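Local structure of ABC transporter periplasmic substrate-binding protein (Desulfovibrio alaskensis, 5MY5) at residues A[37-42]-A[267-272]; A[100-105]-A[253-258]; A[113-118]-A[211-216]; A[149-154]-A[167-172]. The protein binds tungstate in the periplasm with high selectivity and probably hands it to its ABC transporter for uptake into the cell. The protein carries 2 engineered substitutions. All blocks are in the same frame, centred on the assembly; numbering follows the deposited sequence.

Contact 1 of 4, residues A[37-42]-A[267-272]; sequences DNTGLL and ALFTPN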
loop_
_atom_site.group_PDB
_atom_site.type_symbol
_atom_site.label_atom_id
_atom_site.label_comp_id
_atom_site.label_asym_id
_atom_site.label_seq_id
_atom_site.Cartn_x
_atom_site.Cartn_y
_atom_site.Cartn_z
ATOM N N ASP A 37 -7.632 -5.160 0.417
ATOM C CA ASP A 37 -8.694 -6.033 -0.142
ATOM C C ASP A 37 -8.657 -6.020 -1.677
ATOM O O ASP A 37 -8.754 -7.096 -2.315
ATOM C CB ASP A 37 -10.017 -5.607 0.403
ATOM C CG ASP A 37 -11.174 -6.546 0.004
ATOM O OD1 ASP A 37 -11.155 -7.729 0.391
ATOM O OD2 ASP A 37 -12.092 -6.055 -0.637
ATOM N N ASN A 38 -8.526 -4.854 -2.252
ATOM C CA ASN A 38 -8.410 -4.749 -3.713
ATOM C C ASN A 38 -7.359 -5.600 -4.377
ATOM O O ASN A 38 -7.602 -5.974 -5.541
ATOM C CB ASN A 38 -8.239 -3.317 -4.163
ATOM C CG ASN A 38 -9.479 -2.486 -3.896
ATOM O OD1 ASN A 38 -10.551 -3.014 -3.699
ATOM N ND2 ASN A 38 -9.300 -1.180 -3.889
ATOM N N THR A 39 -6.239 -5.923 -3.717
ATOM C CA THR A 39 -5.169 -6.720 -4.333
ATOM C C THR A 39 -5.632 -8.156 -4.530
ATOM O O THR A 39 -5.013 -8.882 -5.297
ATOM C CB THR A 39 -3.873 -6.816 -3.468
ATOM O OG1 THR A 39 -4.121 -7.489 -2.212
ATOM C CG2 THR A 39 -3.280 -5.402 -3.183
ATOM N N GLY A 40 -6.574 -8.586 -3.705
ATOM C CA GLY A 40 -7.033 -9.975 -3.669
ATOM C C GLY A 40 -6.139 -10.960 -2.932
ATOM O O GLY A 40 -6.450 -12.167 -2.903
ATOM N N LEU A 41 -5.054 -10.481 -2.314
ATOM C CA LEU A 41 -4.130 -11.349 -1.566
ATOM C C LEU A 41 -4.878 -12.191 -0.513
ATOM O O LEU A 41 -4.557 -13.376 -0.404
ATOM C CB LEU A 41 -3.025 -10.533 -0.914
ATOM C CG LEU A 41 -2.017 -11.366 -0.078
ATOM C CD1 LEU A 41 -1.201 -12.263 -0.922
ATOM C CD2 LEU A 41 -1.140 -10.426 0.782
ATOM N N LEU A 42 -5.731 -11.605 0.269
ATOM C CA LEU A 42 -6.420 -12.319 1.351
ATOM C C LEU A 42 -7.372 -13.377 0.818
ATOM O O LEU A 42 -7.556 -14.403 1.444
ATOM C CB LEU A 42 -7.202 -11.357 2.271
ATOM C CG LEU A 42 -6.274 -10.463 3.124
ATOM C CD1 LEU A 42 -7.107 -9.443 3.846
ATOM C CD2 LEU A 42 -5.409 -11.263 4.110
ATOM N N ALA A 267 4.322 -9.827 -10.214
ATOM C CA ALA A 267 4.653 -9.808 -8.772
ATOM C C ALA A 267 4.106 -8.499 -8.134
ATOM O O ALA A 267 4.051 -7.445 -8.823
ATOM C CB ALA A 267 6.158 -9.818 -8.561
ATOM N N LEU A 268 3.679 -8.602 -6.860
ATOM C CA LEU A 268 3.150 -7.431 -6.166
ATOM C C LEU A 268 3.746 -7.247 -4.800
ATOM O O LEU A 268 4.041 -6.083 -4.395
ATOM C CB LEU A 268 1.632 -7.544 -6.189
ATOM C CG LEU A 268 0.739 -6.390 -5.825
ATOM C CD1 LEU A 268 0.804 -5.363 -6.940
ATOM C CD2 LEU A 268 -0.659 -6.878 -5.687
ATOM N N PHE A 269 3.930 -8.313 -4.030
ATOM C CA PHE A 269 4.455 -8.232 -2.661
ATOM C C PHE A 269 5.832 -8.843 -2.503
ATOM O O PHE A 269 6.035 -9.938 -3.054
ATOM C CB PHE A 269 3.499 -8.961 -1.748
ATOM C CG PHE A 269 2.127 -8.374 -1.656
ATOM C CD1 PHE A 269 1.822 -7.263 -0.789
ATOM C CD2 PHE A 269 1.101 -8.866 -2.424
ATOM C CE1 PHE A 269 0.520 -6.780 -0.681
ATOM C CE2 PHE A 269 -0.155 -8.400 -2.286
ATOM C CZ PHE A 269 -0.454 -7.330 -1.499
ATOM N N THR A 270 6.741 -8.225 -1.766
ATOM C CA THR A 270 7.990 -8.748 -1.362
ATOM C C THR A 270 7.801 -9.155 0.126
ATOM O O THR A 270 7.648 -8.287 0.980
ATOM C CB THR A 270 9.124 -7.734 -1.558
ATOM O OG1 THR A 270 9.148 -7.324 -2.907
ATOM C CG2 THR A 270 10.412 -8.286 -1.140
ATOM N N PRO A 271 7.892 -10.458 0.462
ATOM C CA PRO A 271 7.987 -10.851 1.858
ATOM C C PRO A 271 9.196 -10.346 2.574
ATOM O O PRO A 271 10.267 -10.317 1.968
ATOM C CB PRO A 271 7.991 -12.386 1.797
ATOM C CG PRO A 271 8.509 -12.679 0.476
ATOM C CD PRO A 271 8.261 -11.543 -0.463
ATOM N N ASN A 272 9.060 -9.940 3.827
ATOM C CA ASN A 272 10.158 -9.423 4.595
ATOM C C ASN A 272 10.046 -9.594 6.079
ATOM O O ASN A 272 10.587 -8.829 6.840
ATOM C CB ASN A 272 10.520 -7.969 4.157
ATOM C CG ASN A 272 9.558 -6.918 4.668
ATOM O OD1 ASN A 272 8.377 -7.199 5.006
ATOM N ND2 ASN A 272 10.045 -5.712 4.742
#
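Phe-269, Thr-39 and Leu-41 meet in the interior of a periplasmic binding protein fold, where the junction between helices 34-39 and 41-53 packs against the break in strand 266-271 of the mixed sheet. Phe-269 has the largest share of the buried surface. Leu-41 lies over one face of its ring: CD2 sits 4.0 Å from the ring centroid, 19° off the normal, in a CH-pi contact displaced toward the rim, and CB approaches Phe-269 CE2 as well. A chi1 of 179° sets CG of Leu-41 opposite the backbone N, which brings CD2 over the ring. Thr-39 comes to the same ring at its edge, where OG1 lies in the ring plane, 3.7 Å from Phe-269 CZ, and CG2 stands beside that carbon. The methyl and CB of Thr-39 also touch Leu-268 CD2, so Thr-39 meets two successive residues of segment 267-272. Phe-261 and Ile-258 pack around Phe-269, and Leu-41 continues onto Met-103. Between helix 34-39 and helix 41-53, Gly-40 has a positive phi, ending one helix and standing at the N-cap of the next. The hydroxyl of Thr-39 is also bonded to Thr-36 O; in an ST turn, Leu-41 N donates to Thr-39 OG1 at 3.1 Å and a nearly straight 168°.

Contact 2 of 4, residues A[100-105]-A[253-258]; sequences TQLMYN and ATQKTI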
loop_
_atom_site.group_PDB
_atom_site.type_symbol
_atom_site.label_atom_id
_atom_site.label_comp_id
_atom_site.label_asym_id
_atom_site.label_seq_id
_atom_site.Cartn_x
_atom_site.Cartn_y
_atom_site.Cartn_z
ATOM N N THR A 100 4.179 -6.713 13.809
ATOM C CA THR A 100 5.051 -7.668 13.122
ATOM C C THR A 100 5.040 -7.349 11.640
ATOM O O THR A 100 4.030 -7.540 10.974
ATOM C CB THR A 100 4.613 -9.149 13.392
ATOM O OG1 THR A 100 4.698 -9.401 14.804
ATOM C CG2 THR A 100 5.461 -10.103 12.725
ATOM N N GLN A 101 6.191 -7.002 11.117
ATOM C CA GLN A 101 6.296 -6.730 9.696
ATOM C C GLN A 101 6.269 -8.015 8.924
ATOM O O GLN A 101 6.879 -9.027 9.348
ATOM C CB GLN A 101 7.569 -5.935 9.393
ATOM C CG GLN A 101 7.399 -4.440 9.697
ATOM C CD GLN A 101 7.471 -4.102 11.176
ATOM O OE1 GLN A 101 8.511 -4.315 11.821
ATOM N NE2 GLN A 101 6.408 -3.523 11.713
ATOM N N LEU A 102 5.601 -8.020 7.804
ATOM C CA LEU A 102 5.267 -9.259 7.014
ATOM C C LEU A 102 5.674 -9.198 5.537
ATOM O O LEU A 102 6.359 -10.112 5.003
ATOM C CB LEU A 102 3.839 -9.722 7.213
ATOM C CG LEU A 102 3.453 -10.132 8.601
ATOM C CD1 LEU A 102 1.938 -10.321 8.716
ATOM C CD2 LEU A 102 4.184 -11.462 8.970
ATOM N N MET A 103 5.356 -8.118 4.827
ATOM C CA MET A 103 5.651 -7.912 3.453
ATOM C C MET A 103 5.439 -6.456 3.074
ATOM O O MET A 103 4.868 -5.733 3.847
ATOM C CB MET A 103 4.771 -8.723 2.537
ATOM C CG MET A 103 3.324 -8.477 2.554
ATOM S SD MET A 103 2.317 -8.969 3.958
ATOM C CE MET A 103 0.739 -8.613 3.291
ATOM N N TYR A 104 5.923 -6.090 1.915
ATOM C CA TYR A 104 5.547 -4.770 1.370
ATOM C C TYR A 104 5.093 -4.860 -0.061
ATOM O O TYR A 104 5.635 -5.689 -0.809
ATOM C CB TYR A 104 6.678 -3.763 1.487
ATOM C CG TYR A 104 8.033 -4.149 0.828
ATOM C CD1 TYR A 104 8.335 -3.733 -0.451
ATOM C CD2 TYR A 104 9.033 -4.840 1.525
ATOM C CE1 TYR A 104 9.534 -4.021 -1.070
ATOM C CE2 TYR A 104 10.281 -5.049 0.929
ATOM C CZ TYR A 104 10.485 -4.663 -0.384
ATOM O OH TYR A 104 11.642 -4.915 -1.060
ATOM N N ASN A 105 4.161 -4.035 -0.493
ATOM C CA ASN A 105 3.982 -3.702 -1.898
ATOM C C ASN A 105 4.633 -2.304 -2.110
ATOM O O ASN A 105 5.411 -1.867 -1.272
ATOM C CB ASN A 105 2.550 -3.863 -2.409
ATOM C CG ASN A 105 1.515 -3.075 -1.601
ATOM O OD1 ASN A 105 1.877 -2.356 -0.684
ATOM N ND2 ASN A 105 0.215 -3.253 -1.896
ATOM N N ALA A 253 7.099 -20.807 4.625
ATOM C CA ALA A 253 6.270 -21.309 3.541
ATOM C C ALA A 253 5.260 -20.211 3.157
ATOM O O ALA A 253 5.000 -20.028 2.003
ATOM C CB ALA A 253 5.545 -22.605 3.923
ATOM N N THR A 254 4.639 -19.521 4.152
ATOM C CA THR A 254 3.649 -18.503 3.760
ATOM C C THR A 254 4.354 -17.269 3.195
ATOM O O THR A 254 3.857 -16.676 2.273
ATOM C CB THR A 254 2.735 -18.120 4.928
ATOM O OG1 THR A 254 2.096 -19.332 5.452
ATOM C CG2 THR A 254 1.678 -17.136 4.516
ATOM N N GLN A 255 5.519 -16.899 3.702
ATOM C CA GLN A 255 6.376 -15.876 3.066
ATOM C C GLN A 255 6.601 -16.151 1.595
ATOM O O GLN A 255 6.413 -15.311 0.739
ATOM C CB GLN A 255 7.633 -15.685 3.858
ATOM C CG GLN A 255 7.444 -15.097 5.263
ATOM C CD GLN A 255 7.302 -13.618 5.213
ATOM O OE1 GLN A 255 8.304 -12.948 4.934
ATOM N NE2 GLN A 255 6.071 -13.089 5.495
ATOM N N LYS A 256 6.938 -17.407 1.292
ATOM C CA LYS A 256 7.142 -17.791 -0.075
ATOM C C LYS A 256 5.850 -17.628 -0.847
ATOM O O LYS A 256 5.875 -17.121 -1.951
ATOM C CB LYS A 256 7.711 -19.248 -0.155
ATOM C CG LYS A 256 7.966 -19.738 -1.560
ATOM C CD LYS A 256 8.617 -21.120 -1.573
ATOM C CE LYS A 256 9.084 -21.377 -3.010
ATOM N NZ LYS A 256 9.287 -22.822 -3.339
ATOM N N THR A 257 4.702 -18.037 -0.305
ATOM C CA THR A 257 3.408 -17.910 -0.931
ATOM C C THR A 257 3.112 -16.408 -1.225
ATOM O O THR A 257 2.533 -16.065 -2.302
ATOM C CB THR A 257 2.234 -18.465 -0.088
ATOM O OG1 THR A 257 2.412 -19.910 0.168
ATOM C CG2 THR A 257 0.896 -18.283 -0.747
ATOM N N ILE A 258 3.427 -15.543 -0.247
ATOM C CA ILE A 258 3.166 -14.099 -0.472
ATOM C C ILE A 258 4.064 -13.617 -1.622
ATOM O O ILE A 258 3.574 -12.908 -2.559
ATOM C CB ILE A 258 3.461 -13.371 0.809
ATOM C CG1 ILE A 258 2.358 -13.701 1.843
ATOM C CG2 ILE A 258 3.572 -11.842 0.584
ATOM C CD1 ILE A 258 2.687 -13.208 3.201
#
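Strand 100-112 and helix 252-260 come nearest at two places, with the CA atoms of Leu-102 and Gln-255 7.8 Å apart and those of Met-103 and Ile-258 7.7 Å apart. At the first, the Gln-255 side chain reaches the backbone of the strand: NE2 donates to Leu-102 O over 3.0 Å with an N-H...O angle of 157°. The acceptor lies almost in the amide plane of Gln-255, whereas the donor is tilted 31° from the carbonyl plane of Leu-102. A bend at chi2 (-81°) turns the amide toward the strand. Both ends of this amide have further partners, NE2 bonding to Met-249 O and OE1 accepting from Ala-273 N, which fixes its rotation. Leu-102 O also takes the backbone N of Asn-272, so the helix is tied to the strand where strand 266-271 pairs alongside. This is the alpha/beta layering of a periplasmic binding protein lobe, with a C-terminal helix laid on the sheet. The second place is apolar. Ile-258 presents its CG2 branch to Met-103, 3.9 Å from CB and equally close to CG, and the two side chains cross at about a right angle. Beyond them, Met-103 packs on Tyr-224, and Ile-258 on Met-249.

Contact 3 of 4, residues A[113-118]-A[211-216]; sequences AADPAG and KILVEG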
loop_
_atom_site.group_PDB
_atom_site.type_symbol
_atom_site.label_atom_id
_atom_site.label_comp_id
_atom_site.label_asym_id
_atom_site.label_seq_id
_atom_site.Cartn_x
_atom_site.Cartn_y
_atom_site.Cartn_z
ATOM N N ALA A 113 6.276 7.187 -22.308
ATOM C CA ALA A 113 7.448 6.395 -22.740
ATOM C C ALA A 113 8.606 7.283 -23.215
ATOM O O ALA A 113 9.746 6.985 -22.946
ATOM C CB ALA A 113 7.063 5.390 -23.853
ATOM N N ALA A 114 8.265 8.397 -23.860
ATOM C CA ALA A 114 9.272 9.341 -24.347
ATOM C C ALA A 114 9.979 10.089 -23.217
ATOM O O ALA A 114 11.086 10.630 -23.404
ATOM C CB ALA A 114 8.637 10.336 -25.296
ATOM N N ASP A 115 9.317 10.185 -22.052
ATOM C CA ASP A 115 9.940 10.691 -20.846
ATOM C C ASP A 115 10.534 12.089 -21.027
ATOM O O ASP A 115 11.768 12.306 -20.938
ATOM C CB ASP A 115 10.972 9.670 -20.435
ATOM C CG ASP A 115 11.653 9.970 -19.148
ATOM O OD1 ASP A 115 11.162 10.728 -18.312
ATOM O OD2 ASP A 115 12.695 9.367 -18.831
ATOM N N PRO A 116 9.667 13.071 -21.238
ATOM C CA PRO A 116 10.129 14.406 -21.619
ATOM C C PRO A 116 11.012 15.081 -20.574
ATOM O O PRO A 116 11.859 15.892 -20.946
ATOM C CB PRO A 116 8.826 15.160 -21.928
ATOM C CG PRO A 116 7.781 14.416 -21.148
ATOM C CD PRO A 116 8.194 12.983 -21.210
ATOM N N ALA A 117 10.917 14.739 -19.273
ATOM C CA ALA A 117 11.815 15.237 -18.257
ATOM C C ALA A 117 13.085 14.454 -18.076
ATOM O O ALA A 117 13.928 14.835 -17.263
ATOM C CB ALA A 117 11.052 15.337 -16.889
ATOM N N GLY A 118 13.143 13.286 -18.710
ATOM C CA GLY A 118 14.277 12.392 -18.693
ATOM C C GLY A 118 14.604 11.865 -17.336
ATOM O O GLY A 118 15.757 11.887 -16.877
ATOM N N LYS A 211 4.528 4.482 -18.914
ATOM C CA LYS A 211 5.440 3.361 -18.525
ATOM C C LYS A 211 5.965 3.616 -17.126
ATOM O O LYS A 211 6.024 4.796 -16.657
ATOM C CB LYS A 211 6.583 3.302 -19.565
ATOM C CG LYS A 211 6.093 3.269 -20.993
ATOM C CD LYS A 211 5.294 2.025 -21.317
ATOM C CE LYS A 211 4.960 1.953 -22.817
ATOM N NZ LYS A 211 3.992 0.862 -23.194
ATOM N N ILE A 212 6.417 2.595 -16.415
ATOM C CA ILE A 212 7.073 2.759 -15.173
ATOM C C ILE A 212 8.452 3.342 -15.411
ATOM O O ILE A 212 9.243 2.749 -16.186
ATOM C CB ILE A 212 7.212 1.465 -14.316
ATOM C CG1 ILE A 212 5.798 0.924 -13.959
ATOM C CG2 ILE A 212 8.124 1.702 -13.136
ATOM C CD1 ILE A 212 5.901 -0.459 -13.330
ATOM N N LEU A 213 8.710 4.494 -14.843
ATOM C CA LEU A 213 9.971 5.208 -15.015
ATOM C C LEU A 213 10.805 5.320 -13.791
ATOM O O LEU A 213 12.014 5.430 -13.884
ATOM C CB LEU A 213 9.674 6.564 -15.659
ATOM C CG LEU A 213 9.032 6.654 -17.004
ATOM C CD1 LEU A 213 8.605 8.040 -17.468
ATOM C CD2 LEU A 213 10.023 6.017 -18.034
ATOM N N VAL A 214 10.222 5.266 -12.582
ATOM C CA VAL A 214 10.998 5.299 -11.388
ATOM C C VAL A 214 10.414 4.226 -10.446
ATOM O O VAL A 214 9.226 4.274 -10.226
ATOM C CB VAL A 214 10.872 6.694 -10.700
ATOM C CG1 VAL A 214 11.646 6.763 -9.426
ATOM C CG2 VAL A 214 11.240 7.820 -11.684
ATOM N N GLU A 215 11.260 3.327 -9.923
ATOM C CA GLU A 215 10.821 2.189 -9.073
ATOM C C GLU A 215 12.001 1.677 -8.307
ATOM O O GLU A 215 13.161 1.920 -8.720
ATOM C CB GLU A 215 10.145 1.081 -9.942
ATOM C CG GLU A 215 11.136 0.294 -10.843
ATOM C CD GLU A 215 10.483 -0.809 -11.653
ATOM O OE1 GLU A 215 9.507 -1.436 -11.204
ATOM O OE2 GLU A 215 10.928 -1.067 -12.794
ATOM N N GLY A 216 11.780 0.990 -7.199
ATOM C CA GLY A 216 12.767 0.307 -6.430
ATOM C C GLY A 216 13.317 1.020 -5.269
ATOM O O GLY A 216 13.889 0.425 -4.342
#
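Ala-113 and Lys-211 make the outer of two van der Waals contacts between the loop that follows strand 100-112 and strand 210-214, which runs antiparallel to strand 100-112. The Ala-113 methyl rests on the aliphatic part of the lysine, with CB 3.7 Å from Lys-211 CG and more loosely against CE. A bend at chi2 (-64°) carries the rest of Lys-211 past the alanine, and its ammonium goes to Pro-208 O and Asn-207 OD1. Deeper in, Leu-213 puts CD1 against the flank of Asp-115, 3.8 Å from OD1 and close to CG and CB, as the two side chains lie alongside each other, pointing opposite ways. The polar bonds run within the loop and to its surroundings. Asp-115 O accepts from Gly-118 N at 2.8 Å to close a type I turn, while its carboxylate takes Val-119 N and Tyr-189 OH on OD1 and Lys-120 N on OD2, tying Asp-115 to residues further along the loop. On the strand side, a classic beta bulge sets Leu-213 and Val-214 together opposite Ile-109. The donors on both carboxylate oxygens probably offset the cost of placing a charged group beside the buried Leu-213 methyl.

Contact 4 of 4, residues A[149-154]-A[167-172]; sequences KMEKSL and AWYVQT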
loop_
_atom_site.group_PDB
_atom_site.type_symbol
_atom_site.label_atom_id
_atom_site.label_comp_id
_atom_site.label_asym_id
_atom_site.label_seq_id
_atom_site.Cartn_x
_atom_site.Cartn_y
_atom_site.Cartn_z
ATOM N N LYS A 149 -1.299 10.929 0.483
ATOM C CA LYS A 149 -0.404 11.159 1.573
ATOM C C LYS A 149 1.056 10.679 1.299
ATOM O O LYS A 149 2.025 11.384 1.622
ATOM C CB LYS A 149 -0.996 10.516 2.821
ATOM C CG LYS A 149 -2.126 11.354 3.414
ATOM C CD LYS A 149 -2.925 10.543 4.433
ATOM C CE LYS A 149 -4.150 11.314 4.876
ATOM N NZ LYS A 149 -4.975 10.416 5.730
ATOM N N MET A 150 1.205 9.482 0.704
ATOM C CA MET A 150 2.464 8.996 0.299
ATOM C C MET A 150 3.143 9.906 -0.722
ATOM O O MET A 150 4.308 10.303 -0.536
ATOM C CB MET A 150 2.266 7.603 -0.273
ATOM C CG MET A 150 3.441 6.871 -0.851
ATOM S SD MET A 150 4.837 6.788 0.277
ATOM C CE MET A 150 5.965 6.385 -0.986
ATOM N N GLU A 151 2.368 10.359 -1.714
ATOM C CA GLU A 151 2.917 11.266 -2.730
ATOM C C GLU A 151 3.382 12.569 -2.094
ATOM O O GLU A 151 4.507 13.051 -2.372
ATOM C CB GLU A 151 1.919 11.491 -3.844
ATOM C CG GLU A 151 2.312 12.502 -4.941
ATOM C CD GLU A 151 1.559 13.807 -4.893
ATOM O OE1 GLU A 151 0.346 13.750 -4.562
ATOM O OE2 GLU A 151 2.181 14.832 -5.229
ATOM N N LYS A 152 2.552 13.121 -1.196
ATOM C CA LYS A 152 2.964 14.369 -0.557
ATOM C C LYS A 152 4.245 14.153 0.216
ATOM O O LYS A 152 5.110 15.044 0.229
ATOM C CB LYS A 152 1.930 14.859 0.417
ATOM C CG LYS A 152 0.800 15.503 -0.330
ATOM C CD LYS A 152 -0.241 16.241 0.539
ATOM C CE LYS A 152 -1.232 15.291 1.155
ATOM N NZ LYS A 152 -2.178 15.981 2.104
ATOM N N SER A 153 4.389 13.012 0.873
ATOM C CA SER A 153 5.563 12.719 1.676
ATOM C C SER A 153 6.820 12.711 0.824
ATOM O O SER A 153 7.886 13.014 1.341
ATOM C CB SER A 153 5.441 11.400 2.477
ATOM O OG SER A 153 5.714 10.212 1.725
ATOM N N LEU A 154 6.725 12.286 -0.444
ATOM C CA LEU A 154 7.883 12.228 -1.347
ATOM C C LEU A 154 8.455 13.590 -1.649
ATOM O O LEU A 154 9.712 13.800 -1.681
ATOM C CB LEU A 154 7.531 11.606 -2.679
ATOM C CG LEU A 154 6.989 10.158 -2.654
ATOM C CD1 LEU A 154 6.776 9.589 -4.023
ATOM C CD2 LEU A 154 7.867 9.224 -1.855
ATOM N N ALA A 167 1.765 25.690 -11.523
ATOM C CA ALA A 167 0.731 25.353 -12.534
ATOM C C ALA A 167 0.912 24.013 -13.188
ATOM O O ALA A 167 -0.148 23.424 -13.604
ATOM C CB ALA A 167 0.611 26.457 -13.556
ATOM N N TRP A 168 2.133 23.473 -13.160
ATOM C CA TRP A 168 2.418 22.150 -13.754
ATOM C C TRP A 168 1.915 21.018 -12.842
ATOM O O TRP A 168 1.853 19.882 -13.306
ATOM C CB TRP A 168 3.899 21.955 -14.135
ATOM C CG TRP A 168 4.827 22.240 -13.068
ATOM C CD1 TRP A 168 5.503 23.438 -12.865
ATOM C CD2 TRP A 168 5.246 21.394 -11.974
ATOM N NE1 TRP A 168 6.217 23.404 -11.747
ATOM C CE2 TRP A 168 6.119 22.155 -11.167
ATOM C CE3 TRP A 168 4.918 20.054 -11.534
ATOM C CZ2 TRP A 168 6.669 21.690 -10.052
ATOM C CZ3 TRP A 168 5.553 19.558 -10.407
ATOM C CH2 TRP A 168 6.433 20.350 -9.663
ATOM N N TYR A 169 1.631 21.299 -11.601
ATOM C CA TYR A 169 1.202 20.384 -10.616
ATOM C C TYR A 169 -0.304 20.266 -10.525
ATOM O O TYR A 169 -0.957 21.293 -10.202
ATOM C CB TYR A 169 1.728 20.790 -9.248
ATOM C CG TYR A 169 1.535 19.792 -8.081
ATOM C CD1 TYR A 169 2.289 18.602 -8.000
ATOM C CD2 TYR A 169 0.616 19.997 -7.112
ATOM C CE1 TYR A 169 2.132 17.751 -6.928
ATOM C CE2 TYR A 169 0.444 19.155 -6.058
ATOM C CZ TYR A 169 1.214 17.969 -5.951
ATOM O OH TYR A 169 1.090 17.173 -4.877
ATOM N N VAL A 170 -0.846 19.163 -10.992
ATOM C CA VAL A 170 -2.315 18.948 -11.193
ATOM C C VAL A 170 -2.815 18.122 -10.027
ATOM O O VAL A 170 -2.241 17.103 -9.651
ATOM C CB VAL A 170 -2.518 18.212 -12.532
ATOM C CG1 VAL A 170 -4.000 17.867 -12.679
ATOM C CG2 VAL A 170 -2.002 18.973 -13.720
ATOM N N GLN A 171 -3.901 18.541 -9.401
ATOM C CA GLN A 171 -4.561 17.815 -8.306
ATOM C C GLN A 171 -5.970 17.397 -8.797
ATOM O O GLN A 171 -6.812 18.233 -9.080
ATOM C CB GLN A 171 -4.679 18.685 -7.070
ATOM C CG GLN A 171 -3.315 19.060 -6.510
ATOM C CD GLN A 171 -3.344 19.923 -5.273
ATOM O OE1 GLN A 171 -3.742 21.048 -5.404
ATOM N NE2 GLN A 171 -2.984 19.414 -4.115
ATOM N N THR A 172 -6.177 16.114 -9.053
ATOM C CA THR A 172 -7.428 15.682 -9.661
ATOM C C THR A 172 -8.624 15.711 -8.713
ATOM O O THR A 172 -9.746 15.834 -9.175
ATOM C CB THR A 172 -7.259 14.251 -10.243
ATOM O OG1 THR A 172 -7.013 13.360 -9.209
ATOM C CG2 THR A 172 -6.123 14.255 -11.284
#
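Tyr-169 is the residue of segment 167-172 that meets helix 146-155, and it does so through its hydroxyl, bonded to Glu-151. Just ahead of it, Trp-168 packs on Phe-138 of strand 138-140 and on Ile-131 and Ala-132 of helix 124-133; one face of its indole also receives CB of Tyr-169, 4.0 Å above the plane and offset toward the rim. Tyr-169 opens strand 169-171. Its CG stands anti to the backbone N (chi1 -171°), and the ring extends from the strand to the helix, where OH donates to Glu-151 OE2 over a short 2.6 Å. The carboxylate oxygen lies in the plane of the ring, at its edge, and accepts on its syn lone pair; the carboxylate itself is turned 41° from the ring plane. Glu-151 comes from the opposite direction, its chain bent at chi2 (-108°). The same OE2 accepts from Trp-155 NE1, one turn further along the helix, and OE1 is bonded to Ser-140 OG. Bonded to Tyr-169 OH, Trp-155 NE1 and Ser-140 OG, this buried carboxylate is held firmly in orientation, and the surrounding bonds would be expected to favour its charged form. Val-170 then forms backbone bonds with Phe-138 and Ser-140, and Thr-172, beyond the strand, continues the pairing through Ser-140. Strand 138-140, helix 146-155 and strand 169-171, whose two strands are parallel, thus make a beta-alpha-beta crossover, here cross-braced by the tyrosine-glutamate bond between its helix and its second strand.

Overall arrangement
Contacts 1 and 2 lie about 8 Å apart between centres and touch: strands 266-271 and 100-112 are neighbours in the sheet, and a backbone bond joins Thr-270 to Tyr-104. Both are buried, but contact 1 is largely apolar and aromatic, whereas contact 2 adds a glutamine-to-backbone bond. Contact 3 uses strand 210-214, another neighbour of 100-112, about 29 Å from contact 2 between centres; it is partly exposed, and between its two segments it rests on van der Waals contact. Contact 4, buried again, is purely polar and lies about 17 Å from contact 3 between centres; across the chain's centre from contact 2, it links a helix and strand within one beta-alpha-beta unit.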